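Local atomic coordinates of holo-[acyl-carrier-protein] synthase (Neisseria meningitidis FAM18, PDB entry 5SUV), a protein that binds coenzyme A at a site shared between subunits of a three-chain assembly and belongs to the 4'-phosphopantetheinyl transferase superfamily. Residues R30-E35 against N48-R53; F54-A59 against L109-E114. All coordinates share one frame; numbering follows the deposited sequence.

In the fold
Following the chain from the N terminus, strand 3-12 and helix 13-23 come first; helix 25-31 then ends and interaction 1 closes a short loop, bringing the turn at 30-35 against the first half of helix 46-63. Interaction 2 opens at once, with 54-59 on the same helix, and closes a far longer loop that takes in strands 77-81 and 87-91 and helix 93-102 before reaching strand 106-114. The two contacts follow in series, neither nesting nor crossing, and helix 46-63 is common to both. They are tied directly by Lys57 of interaction 2, whose ammonium bonds to Ile31 O of interaction 1.

Interaction 1 of 2, residues R30-E35 against N48-R53; sequences RILTPE and NYLAKR. With COA (coenzyme A), chain F.
Leu32 makes all the side-chain contacts of 30-35 with 48-53: its CD2 lies 3.8 Å from Leu50 CD2 and 3.9 Å from Arg53 CG, and reaches Tyr49 CE1 at 4.0 Å. Both methyls of Leu32 lean on Leu50, the two side chains meeting at about a right angle. Leu32 is the first residue beyond helix 25-31, and its CG, turned opposite the carbonyl carbon (chi1 -57°), carries the methyls onto helix 46-63. On that helix, one turn separates Tyr49 from Arg53, and the arginine folds back at chi2 (-46°) until its guanidinium lies over one face of the phenol ring, with NH1 3.3 Å above the ring plane near the rim. Glu39 holds the Tyr49 hydroxyl by a hydrogen bond and makes a long, weak ion pair with Arg53. Phe40 touches both Leu32 and Leu50, while Ile16 and Asn20 of helix 13-23 pack on Leu50. The turn is fixed separately: Thr33 is the N-cap of helix 34-39 and forms a capping box with Glu36, and its OG1 donates to the anti lone pair of Glu35 OE1 at 2.8 Å. Lys52 stretches away toward the O3B of coenzyme A, although its NZ is less certainly placed. Only carbon atoms meet across the joint, the charged end of Arg53 being turned onto the Tyr49 ring.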
loop_
_atom_site.group_PDB
_atom_site.type_symbol
_atom_site.label_atom_id
_atom_site.label_comp_id
_atom_site.label_asym_id
_atom_site.label_seq_id
_atom_site.Cartn_x
_atom_site.Cartn_y
_atom_site.Cartn_z
ATOM N N ARG A 30 3.382 -21.295 -14.507
ATOM C CA ARG A 30 2.127 -20.620 -14.770
ATOM C C ARG A 30 2.213 -19.127 -14.471
ATOM O O ARG A 30 1.554 -18.330 -15.155
ATOM C CB ARG A 30 1.015 -21.292 -13.951
ATOM C CG ARG A 30 -0.396 -20.797 -14.239
ATOM C CD ARG A 30 -1.465 -21.713 -13.640
ATOM N NE ARG A 30 -1.523 -23.014 -14.315
ATOM C CZ ARG A 30 -1.073 -24.166 -13.814
ATOM N NH1 ARG A 30 -0.522 -24.220 -12.606
ATOM N NH2 ARG A 30 -1.180 -25.280 -14.529
ATOM N N ILE A 31 3.047 -18.729 -13.501
ATOM C CA ILE A 31 3.062 -17.365 -12.980
ATOM C C ILE A 31 4.137 -16.512 -13.637
ATOM O O ILE A 31 3.955 -15.304 -13.818
ATOM C CB ILE A 31 3.274 -17.377 -11.454
ATOM C CG1 ILE A 31 2.201 -18.226 -10.783
ATOM C CG2 ILE A 31 3.270 -15.961 -10.905
ATOM C CD1 ILE A 31 0.812 -17.862 -11.125
ATOM N N LEU A 32 5.261 -17.120 -13.991
ATOM C CA LEU A 32 6.389 -16.367 -14.518
ATOM C C LEU A 32 6.287 -16.240 -16.033
ATOM O O LEU A 32 5.768 -17.132 -16.709
ATOM C CB LEU A 32 7.706 -17.043 -14.172
ATOM C CG LEU A 32 7.956 -17.273 -12.684
ATOM C CD1 LEU A 32 9.294 -17.945 -12.506
ATOM C CD2 LEU A 32 7.880 -15.944 -11.915
ATOM N N THR A 33 6.800 -15.125 -16.557
ATOM C CA THR A 33 6.912 -14.980 -18.006
ATOM C C THR A 33 8.039 -15.865 -18.525
ATOM O O THR A 33 8.942 -16.238 -17.773
ATOM C CB THR A 33 7.194 -13.530 -18.413
ATOM O OG1 THR A 33 8.543 -13.176 -18.076
ATOM C CG2 THR A 33 6.250 -12.562 -17.738
ATOM N N PRO A 34 8.024 -16.195 -19.822
ATOM C CA PRO A 34 9.148 -16.953 -20.392
ATOM C C PRO A 34 10.505 -16.371 -20.035
ATOM O O PRO A 34 11.454 -17.126 -19.797
ATOM C CB PRO A 34 8.882 -16.881 -21.902
ATOM C CG PRO A 34 7.423 -16.672 -22.021
ATOM C CD PRO A 34 7.016 -15.846 -20.833
ATOM N N GLU A 35 10.617 -15.043 -19.958
ATOM C CA GLU A 35 11.888 -14.416 -19.613
ATOM C C GLU A 35 12.259 -14.703 -18.166
ATOM O O GLU A 35 13.381 -15.135 -17.868
ATOM C CB GLU A 35 11.809 -12.903 -19.841
ATOM C CG GLU A 35 11.540 -12.484 -21.281
ATOM C CD GLU A 35 10.070 -12.543 -21.672
ATOM O OE1 GLU A 35 9.211 -12.767 -20.795
ATOM O OE2 GLU A 35 9.773 -12.370 -22.874
ATOM N N ASN A 48 10.878 -16.484 -2.226
ATOM C CA ASN A 48 10.726 -15.033 -2.183
ATOM C C ASN A 48 10.622 -14.454 -3.590
ATOM O O ASN A 48 9.900 -13.475 -3.819
ATOM C CB ASN A 48 11.910 -14.420 -1.427
ATOM C CG ASN A 48 11.810 -12.909 -1.286
ATOM O OD1 ASN A 48 12.222 -12.163 -2.177
ATOM N ND2 ASN A 48 11.280 -12.450 -0.149
ATOM N N TYR A 49 11.339 -15.048 -4.542
ATOM C CA TYR A 49 11.260 -14.611 -5.930
ATOM C C TYR A 49 9.853 -14.803 -6.482
ATOM O O TYR A 49 9.241 -13.856 -6.988
ATOM C CB TYR A 49 12.287 -15.390 -6.754
ATOM C CG TYR A 49 12.364 -15.004 -8.214
ATOM C CD1 TYR A 49 11.490 -15.555 -9.144
ATOM C CD2 TYR A 49 13.322 -14.108 -8.665
ATOM C CE1 TYR A 49 11.558 -15.216 -10.479
ATOM C CE2 TYR A 49 13.403 -13.766 -10.010
ATOM C CZ TYR A 49 12.516 -14.320 -10.910
ATOM O OH TYR A 49 12.582 -13.982 -12.250
ATOM N N LEU A 50 9.317 -16.024 -6.384
ATOM C CA LEU A 50 7.957 -16.274 -6.858
ATOM C C LEU A 50 6.945 -15.408 -6.126
ATOM O O LEU A 50 5.994 -14.908 -6.734
ATOM C CB LEU A 50 7.591 -17.748 -6.686
ATOM C CG LEU A 50 8.065 -18.755 -7.722
ATOM C CD1 LEU A 50 7.711 -20.157 -7.264
ATOM C CD2 LEU A 50 7.435 -18.459 -9.064
ATOM N N ALA A 51 7.116 -15.234 -4.810
ATOM C CA ALA A 51 6.153 -14.457 -4.040
ATOM C C ALA A 51 6.082 -13.018 -4.535
ATOM O O ALA A 51 4.995 -12.462 -4.702
ATOM C CB ALA A 51 6.520 -14.495 -2.554
ATOM N N LYS A 52 7.239 -12.390 -4.753
ATOM C CA LYS A 52 7.270 -11.001 -5.210
ATOM C C LYS A 52 6.647 -10.864 -6.593
ATOM O O LYS A 52 5.873 -9.931 -6.848
ATOM C CB LYS A 52 8.710 -10.482 -5.232
ATOM C CG LYS A 52 9.275 -10.181 -3.836
ATOM C CD LYS A 52 10.650 -9.543 -3.887
ATOM C CE LYS A 52 11.166 -9.250 -2.476
ATOM N NZ LYS A 52 12.571 -8.766 -2.471
ATOM N N ARG A 53 6.971 -11.783 -7.498
ATOM C CA ARG A 53 6.378 -11.735 -8.831
ATOM C C ARG A 53 4.872 -11.936 -8.761
ATOM O O ARG A 53 4.109 -11.202 -9.396
ATOM C CB ARG A 53 7.029 -12.786 -9.743
ATOM C CG ARG A 53 8.529 -12.643 -9.942
ATOM C CD ARG A 53 8.931 -11.219 -10.239
ATOM N NE ARG A 53 10.269 -11.105 -10.831
ATOM C CZ ARG A 53 11.409 -11.156 -10.149
ATOM N NH1 ARG A 53 11.407 -11.343 -8.837
ATOM N NH2 ARG A 53 12.560 -11.021 -10.782
HETATM N N1A COA F . 14.245 2.130 -5.279
HETATM C C2A COA F . 13.038 1.588 -5.071
HETATM N N3A COA F . 12.780 0.385 -4.634
HETATM C C4A COA F . 13.914 -0.414 -4.368
HETATM C C5A COA F . 15.263 0.010 -4.559
HETATM C C6A COA F . 15.354 1.315 -5.021
HETATM N N6A COA F . 16.543 1.826 -5.228
HETATM N N7A COA F . 16.103 -0.877 -4.240
HETATM C C8A COA F . 15.350 -1.879 -3.873
HETATM N N9A COA F . 14.024 -1.648 -3.924
HETATM C C1B COA F . 12.979 -2.544 -3.605
HETATM C C2B COA F . 13.105 -3.897 -4.474
HETATM O O2B COA F . 11.918 -4.281 -5.060
HETATM C C3B COA F . 13.459 -4.859 -3.343
HETATM O O3B COA F . 12.986 -6.098 -3.515
HETATM P P3B COA F . 13.478 -6.862 -5.051
HETATM O O7A COA F . 13.318 -8.162 -4.557
HETATM O O8A COA F . 12.455 -6.374 -5.994
HETATM O O9A COA F . 14.820 -6.285 -5.192
HETATM C C4B COA F . 12.694 -4.152 -2.201
HETATM O O4B COA F . 13.117 -2.846 -2.302
HETATM C C5B COA F . 13.035 -4.703 -0.859
HETATM O O5B COA F . 12.124 -4.094 0.060
HETATM P P1A COA F . 12.607 -4.142 1.564
HETATM O O1A COA F . 12.843 -5.533 2.015
HETATM O O2A COA F . 11.829 -3.128 2.322
HETATM O O3A COA F . 14.145 -3.627 1.406
HETATM P P2A COA F . 14.965 -3.562 2.701
HETATM O O4A COA F . 14.242 -2.988 3.788
HETATM O O5A COA F . 15.845 -4.768 2.955
HETATM O O6A COA F . 16.034 -2.388 2.265
HETATM C CBP COA F . 16.181 -0.247 1.329
HETATM C CCP COA F . 15.317 -1.239 2.028
HETATM C CDP COA F . 16.197 -0.633 -0.061
HETATM C CEP COA F . 15.567 1.124 1.410
HETATM C CAP COA F . 17.635 -0.170 1.892
HETATM O OAP COA F . 18.361 0.823 1.277
HETATM C C9P COA F . 17.723 0.161 3.396
HETATM O O9P COA F . 17.619 1.327 3.742
HETATM N N8P COA F . 17.986 -0.888 4.328
HETATM C C7P COA F . 18.085 -0.649 5.811
HETATM C C6P COA F . 18.645 0.717 6.155
HETATM C C5P COA F . 19.561 0.635 7.365
HETATM O O5P COA F . 20.599 1.206 7.385
HETATM N N4P COA F . 19.167 -0.098 8.481
HETATM C C3P COA F . 20.057 -0.178 9.639
HETATM C C2P COA F . 19.802 0.924 10.634
HETATM S S1P COA F . 21.104 2.226 10.572
#

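Interaction 2 of 2, residues F54-A59 against L109-E114; sequences FAAKEA and LSMSDE. With COA (coenzyme A), chain F.
Helix 46-63 packs across the antiparallel sheet formed by strands 3-12, 117-125 and 106-114, and this contact is where it meets the last of these, an outermost strand within the chain. The buried touch is small: Ala56 CB is placed 3.9 Å from Met111 SD and 4.0 Å from Leu109 CD1, so that one methyl bridges two residues on the same side of the strand. Alanine also occupies positions 55 and 59, whose methyls rest on Ala120 and Val122 of the neighbouring strand 117-125; such small side chains are consistent with the close approach of helix and sheet, Ala56 CA lying 7.4 Å from Leu109 CA. Ile79 of strand 77-81 packs against both Ala56 and Leu109. Lys57 points from the far side of the helix, where its ammonium makes a salt bridge to Glu36 and hydrogen bonds to the carbonyl oxygens of Ile31, Phe74 and Ile77, which probably offset the cost of burying the charge. Past Ala56, Met111 bends at chi3 (-68°), which carries CE to 3.5 Å from O8A on the 3'-phosphate of coenzyme A; the thioether thus links helix packing to the ligand site. The opposite side of the strand faces the second subunit, whose Lys62 bonds to Met111 O and whose Ile10 N bonds to Ser112 OG. That hydroxyl, with OG anti to its own backbone nitrogen (chi1 -177°), also donates a longish hydrogen bond of 3.3 Å from Ser112 OG to coenzyme A O2A.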
loop_
_atom_site.group_PDB
_atom_site.type_symbol
_atom_site.label_atom_id
_atom_site.label_comp_id
_atom_site.label_asym_id
_atom_site.label_seq_id
_atom_site.Cartn_x
_atom_site.Cartn_y
_atom_site.Cartn_z
ATOM N N PHE A 54 4.420 -12.907 -7.968
ATOM C CA PHE A 54 2.993 -13.159 -7.835
ATOM C C PHE A 54 2.275 -11.926 -7.297
ATOM O O PHE A 54 1.249 -11.507 -7.843
ATOM C CB PHE A 54 2.773 -14.377 -6.932
ATOM C CG PHE A 54 1.362 -14.868 -6.887
ATOM C CD1 PHE A 54 0.767 -15.414 -8.002
ATOM C CD2 PHE A 54 0.627 -14.790 -5.715
ATOM C CE1 PHE A 54 -0.541 -15.861 -7.966
ATOM C CE2 PHE A 54 -0.680 -15.238 -5.673
ATOM C CZ PHE A 54 -1.259 -15.790 -6.799
ATOM N N ALA A 55 2.813 -11.312 -6.238
ATOM C CA ALA A 55 2.153 -10.129 -5.687
ATOM C C ALA A 55 2.160 -8.980 -6.689
ATOM O O ALA A 55 1.160 -8.275 -6.842
ATOM C CB ALA A 55 2.823 -9.679 -4.390
ATOM N N ALA A 56 3.291 -8.766 -7.362
ATOM C CA ALA A 56 3.402 -7.646 -8.290
ATOM C C ALA A 56 2.463 -7.827 -9.477
ATOM O O ALA A 56 1.832 -6.871 -9.932
ATOM C CB ALA A 56 4.848 -7.513 -8.768
ATOM N N LYS A 57 2.363 -9.046 -9.994
ATOM C CA LYS A 57 1.457 -9.276 -11.114
ATOM C C LYS A 57 0.005 -9.123 -10.682
ATOM O O LYS A 57 -0.815 -8.544 -11.402
ATOM C CB LYS A 57 1.708 -10.658 -11.697
ATOM C CG LYS A 57 3.127 -10.835 -12.198
ATOM C CD LYS A 57 3.440 -12.296 -12.450
ATOM C CE LYS A 57 4.927 -12.520 -12.753
ATOM N NZ LYS A 57 5.179 -12.703 -14.222
ATOM N N GLU A 58 -0.343 -9.625 -9.498
ATOM C CA GLU A 58 -1.716 -9.465 -9.056
ATOM C C GLU A 58 -2.048 -7.994 -8.825
ATOM O O GLU A 58 -3.138 -7.542 -9.187
ATOM C CB GLU A 58 -1.969 -10.296 -7.797
ATOM C CG GLU A 58 -1.966 -11.789 -8.052
ATOM C CD GLU A 58 -2.703 -12.577 -6.983
ATOM O OE1 GLU A 58 -3.400 -13.557 -7.331
ATOM O OE2 GLU A 58 -2.584 -12.216 -5.791
ATOM N N ALA A 59 -1.125 -7.228 -8.225
ATOM C CA ALA A 59 -1.403 -5.814 -8.006
ATOM C C ALA A 59 -1.492 -5.086 -9.335
ATOM O O ALA A 59 -2.323 -4.189 -9.500
ATOM C CB ALA A 59 -0.342 -5.169 -7.125
ATOM N N LEU A 109 5.627 0.565 -9.540
ATOM C CA LEU A 109 5.630 -0.613 -8.688
ATOM C C LEU A 109 6.512 -0.360 -7.480
ATOM O O LEU A 109 7.638 0.125 -7.623
ATOM C CB LEU A 109 6.180 -1.827 -9.440
ATOM C CG LEU A 109 6.443 -3.126 -8.670
ATOM C CD1 LEU A 109 5.151 -3.599 -8.063
ATOM C CD2 LEU A 109 7.034 -4.192 -9.609
ATOM N N SER A 110 6.033 -0.768 -6.315
ATOM C CA SER A 110 6.891 -0.896 -5.150
ATOM C C SER A 110 6.611 -2.218 -4.462
ATOM O O SER A 110 5.475 -2.686 -4.423
ATOM C CB SER A 110 6.679 0.252 -4.146
ATOM O OG SER A 110 7.601 0.153 -3.066
ATOM N N MET A 111 7.651 -2.791 -3.875
ATOM C CA MET A 111 7.485 -4.025 -3.132
ATOM C C MET A 111 8.214 -3.937 -1.803
ATOM O O MET A 111 9.191 -3.204 -1.662
ATOM C CB MET A 111 7.987 -5.210 -3.955
ATOM C CG MET A 111 7.033 -5.506 -5.116
ATOM S SD MET A 111 7.543 -6.929 -6.052
ATOM C CE MET A 111 9.038 -6.323 -6.794
ATOM N N SER A 112 7.717 -4.704 -0.842
ATOM C CA SER A 112 8.377 -4.847 0.445
ATOM C C SER A 112 8.057 -6.224 1.001
ATOM O O SER A 112 7.063 -6.854 0.635
ATOM C CB SER A 112 7.935 -3.754 1.429
ATOM O OG SER A 112 8.632 -3.856 2.666
ATOM N N ASP A 113 8.902 -6.688 1.912
ATOM C CA ASP A 113 8.615 -7.947 2.569
ATOM C C ASP A 113 9.147 -7.888 3.988
ATOM O O ASP A 113 10.144 -7.221 4.264
ATOM C CB ASP A 113 9.229 -9.125 1.818
ATOM C CG ASP A 113 10.736 -9.085 1.812
ATOM O OD1 ASP A 113 11.335 -9.369 2.867
ATOM O OD2 ASP A 113 11.323 -8.790 0.749
ATOM N N GLU A 114 8.463 -8.604 4.872
ATOM C CA GLU A 114 8.846 -8.704 6.278
ATOM C C GLU A 114 8.305 -10.022 6.804
ATOM O O GLU A 114 7.089 -10.250 6.776
ATOM C CB GLU A 114 8.292 -7.529 7.082
ATOM C CG GLU A 114 8.699 -7.504 8.556
ATOM C CD GLU A 114 10.095 -6.951 8.785
ATOM O OE1 GLU A 114 10.998 -7.229 7.975
ATOM O OE2 GLU A 114 10.280 -6.225 9.791
HETATM N N1A COA F . 14.245 2.130 -5.279
HETATM C C2A COA F . 13.038 1.588 -5.071
HETATM N N3A COA F . 12.780 0.385 -4.634
HETATM C C4A COA F . 13.914 -0.414 -4.368
HETATM C C5A COA F . 15.263 0.010 -4.559
HETATM C C6A COA F . 15.354 1.315 -5.021
HETATM N N6A COA F . 16.543 1.826 -5.228
HETATM N N7A COA F . 16.103 -0.877 -4.240
HETATM C C8A COA F . 15.350 -1.879 -3.873
HETATM N N9A COA F . 14.024 -1.648 -3.924
HETATM C C1B COA F . 12.979 -2.544 -3.605
HETATM C C2B COA F . 13.105 -3.897 -4.474
HETATM O O2B COA F . 11.918 -4.281 -5.060
HETATM C C3B COA F . 13.459 -4.859 -3.343
HETATM O O3B COA F . 12.986 -6.098 -3.515
HETATM P P3B COA F . 13.478 -6.862 -5.051
HETATM O O7A COA F . 13.318 -8.162 -4.557
HETATM O O8A COA F . 12.455 -6.374 -5.994
HETATM O O9A COA F . 14.820 -6.285 -5.192
HETATM C C4B COA F . 12.694 -4.152 -2.201
HETATM O O4B COA F . 13.117 -2.846 -2.302
HETATM C C5B COA F . 13.035 -4.703 -0.859
HETATM O O5B COA F . 12.124 -4.094 0.060
HETATM P P1A COA F . 12.607 -4.142 1.564
HETATM O O1A COA F . 12.843 -5.533 2.015
HETATM O O2A COA F . 11.829 -3.128 2.322
HETATM O O3A COA F . 14.145 -3.627 1.406
HETATM P P2A COA F . 14.965 -3.562 2.701
HETATM O O4A COA F . 14.242 -2.988 3.788
HETATM O O5A COA F . 15.845 -4.768 2.955
HETATM O O6A COA F . 16.034 -2.388 2.265
HETATM C CBP COA F . 16.181 -0.247 1.329
HETATM C CCP COA F . 15.317 -1.239 2.028
HETATM C CDP COA F . 16.197 -0.633 -0.061
HETATM C CEP COA F . 15.567 1.124 1.410
HETATM C CAP COA F . 17.635 -0.170 1.892
HETATM O OAP COA F . 18.361 0.823 1.277
HETATM C C9P COA F . 17.723 0.161 3.396
HETATM O O9P COA F . 17.619 1.327 3.742
HETATM N N8P COA F . 17.986 -0.888 4.328
HETATM C C7P COA F . 18.085 -0.649 5.811
HETATM C C6P COA F . 18.645 0.717 6.155
HETATM C C5P COA F . 19.561 0.635 7.365
HETATM O O5P COA F . 20.599 1.206 7.385
HETATM N N4P COA F . 19.167 -0.098 8.481
HETATM C C3P COA F . 20.057 -0.178 9.639
HETATM C C2P COA F . 19.802 0.924 10.634
HETATM S S1P COA F . 21.104 2.226 10.572
#